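Flavin reductase (Uncultured bacterium, PDB 5CHO) binds FAD and probably reduces it to supply reduced flavin to the halogenase of a bacterial two-component tryptophan halogenase system. Local coordinates at residues Gly128-Ala133 with Leu139-Leu144. Residues are numbered along the deposited sequence; the frame is centred on the assembly and turned at random.
Sequences GWARGA and LARGAL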
loop_
_atom_site.group_PDB
_atom_site.type_symbol
_atom_site.label_atom_id
_atom_site.label_comp_id
_atom_site.label_asym_id
_atom_site.label_seq_id
_atom_site.Cartn_x
_atom_site.Cartn_y
_atom_site.Cartn_z
ATOM N N GLY A 128 11.486 -23.177 -8.052
ATOM C CA GLY A 128 11.390 -21.945 -7.287
ATOM C C GLY A 128 9.971 -21.615 -6.848
ATOM O O GLY A 128 9.746 -20.639 -6.130
ATOM N N TRP A 129 9.016 -22.447 -7.262
ATOM C CA TRP A 129 7.606 -22.235 -6.947
ATOM C C TRP A 129 7.013 -23.359 -6.115
ATOM O O TRP A 129 7.306 -24.535 -6.327
ATOM C CB TRP A 129 6.757 -22.118 -8.216
ATOM C CG TRP A 129 7.027 -20.932 -9.081
ATOM C CD1 TRP A 129 7.746 -20.911 -10.239
ATOM C CD2 TRP A 129 6.568 -19.591 -8.868
ATOM N NE1 TRP A 129 7.763 -19.641 -10.762
ATOM C CE2 TRP A 129 7.049 -18.811 -9.939
ATOM C CE3 TRP A 129 5.800 -18.974 -7.874
ATOM C CZ2 TRP A 129 6.789 -17.447 -10.044
ATOM C CZ3 TRP A 129 5.541 -17.618 -7.981
ATOM C CH2 TRP A 129 6.034 -16.869 -9.058
ATOM N N ALA A 130 6.173 -22.971 -5.163
ATOM C CA ALA A 130 5.303 -23.904 -4.461
ATOM C C ALA A 130 3.886 -23.643 -4.942
ATOM O O ALA A 130 3.622 -22.611 -5.555
ATOM C CB ALA A 130 5.402 -23.727 -2.958
ATOM N N ARG A 131 2.979 -24.575 -4.674
ATOM C CA ARG A 131 1.577 -24.394 -5.031
ATOM C C ARG A 131 0.742 -24.311 -3.767
ATOM O O ARG A 131 0.834 -25.180 -2.902
ATOM C CB ARG A 131 1.080 -25.535 -5.912
ATOM C CG ARG A 131 1.722 -25.592 -7.283
ATOM C CD ARG A 131 1.206 -24.481 -8.176
ATOM N NE ARG A 131 1.657 -24.660 -9.552
ATOM C CZ ARG A 131 0.911 -24.429 -10.630
ATOM N NH1 ARG A 131 -0.335 -23.981 -10.515
ATOM N NH2 ARG A 131 1.418 -24.638 -11.837
ATOM N N GLY A 132 -0.073 -23.267 -3.665
ATOM C CA GLY A 132 -0.872 -23.057 -2.477
ATOM C C GLY A 132 -1.868 -24.189 -2.324
ATOM O O GLY A 132 -2.547 -24.571 -3.277
ATOM N N ALA A 133 -1.952 -24.725 -1.113
ATOM C CA ALA A 133 -2.766 -25.905 -0.840
ATOM C C ALA A 133 -4.252 -25.663 -1.109
ATOM O O ALA A 133 -4.963 -26.574 -1.533
ATOM C CB ALA A 133 -2.557 -26.357 0.601
ATOM N N LEU A 139 3.272 -19.901 -5.309
ATOM C CA LEU A 139 3.856 -19.090 -4.251
ATOM C C LEU A 139 5.369 -19.230 -4.329
ATOM O O LEU A 139 5.894 -20.340 -4.410
ATOM C CB LEU A 139 3.329 -19.530 -2.882
ATOM C CG LEU A 139 1.820 -19.386 -2.677
ATOM C CD1 LEU A 139 1.370 -20.143 -1.439
ATOM C CD2 LEU A 139 1.451 -17.915 -2.549
ATOM N N ALA A 140 6.065 -18.098 -4.312
ATOM C CA ALA A 140 7.509 -18.088 -4.506
ATOM C C ALA A 140 8.268 -18.527 -3.257
ATOM O O ALA A 140 8.105 -17.952 -2.181
ATOM C CB ALA A 140 7.969 -16.708 -4.939
ATOM N N ARG A 141 9.093 -19.556 -3.415
ATOM C CA ARG A 141 9.988 -20.006 -2.363
ATOM C C ARG A 141 11.003 -18.912 -2.041
ATOM O O ARG A 141 11.455 -18.197 -2.935
ATOM C CB ARG A 141 10.695 -21.287 -2.801
ATOM C CG ARG A 141 9.735 -22.430 -3.045
ATOM C CD ARG A 141 10.423 -23.774 -3.073
ATOM N NE ARG A 141 9.459 -24.839 -3.326
ATOM C CZ ARG A 141 8.718 -25.420 -2.386
ATOM N NH1 ARG A 141 8.822 -25.051 -1.113
ATOM N NH2 ARG A 141 7.862 -26.376 -2.721
ATOM N N GLY A 142 11.351 -18.778 -0.766
ATOM C CA GLY A 142 12.296 -17.761 -0.339
ATOM C C GLY A 142 11.634 -16.433 -0.028
ATOM O O GLY A 142 12.304 -15.486 0.380
ATOM N N ALA A 143 10.320 -16.357 -0.229
ATOM C CA ALA A 143 9.568 -15.139 0.071
ATOM C C ALA A 143 9.516 -14.881 1.573
ATOM O O ALA A 143 9.665 -15.803 2.376
ATOM C CB ALA A 143 8.160 -15.233 -0.497
ATOM N N LEU A 144 9.307 -13.621 1.943
ATOM C CA LEU A 144 9.130 -13.238 3.336
ATOM C C LEU A 144 7.804 -13.748 3.894
ATOM O O LEU A 144 7.691 -14.002 5.091
ATOM C CB LEU A 144 9.216 -11.717 3.481
ATOM C CG LEU A 144 10.546 -11.102 3.032
ATOM C CD1 LEU A 144 10.553 -9.599 3.289
ATOM C CD2 LEU A 144 11.736 -11.787 3.692
HETATM O O HOH W 1 7.304 -27.247 -5.196
#
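Leu-139 N donates to Ala-130 O at 2.7 Å. The return bond, from Ala-130 N to Leu-139 O, is nearly straight (173°). Together they make the antiparallel hydrogen-bonded pair of a short two-stranded hairpin, and Arg-141 N extends the ladder to Gly-128 O at 3.0 Å, just where the chain enters a type II turn over Ala-140 to Ala-143.

The side chain of Arg-141 then runs back across the first strand. Extended from CG to NE, it lays one guanidinium face over the methyl of Ala-130, offset toward NH2, which is 3.6 Å from CB, while a water in the guanidinium plane accepts from NH2 and donates to Trp-129 O. On the other face of the hairpin, CE3 and CZ3 of the Trp-129 indole approach the Leu-139 to Ala-140 peptide obliquely, CE3 lying 3.6 Å from Leu-139 C; CZ3 meets Ala-140 CB at 4.0 Å. Phe-124 packs edge-to-face with the ring, which also touches Val-50 and Thr-52 of strand 46-53. Back on the Ala-130 face, Leu-139 sends CD1 to Gly-132 CA (3.8 Å) and touches Trp-146.

Three backbone bonds thus fix the register, while the guanidinium packs on a methyl and reaches Trp-129 O through a water.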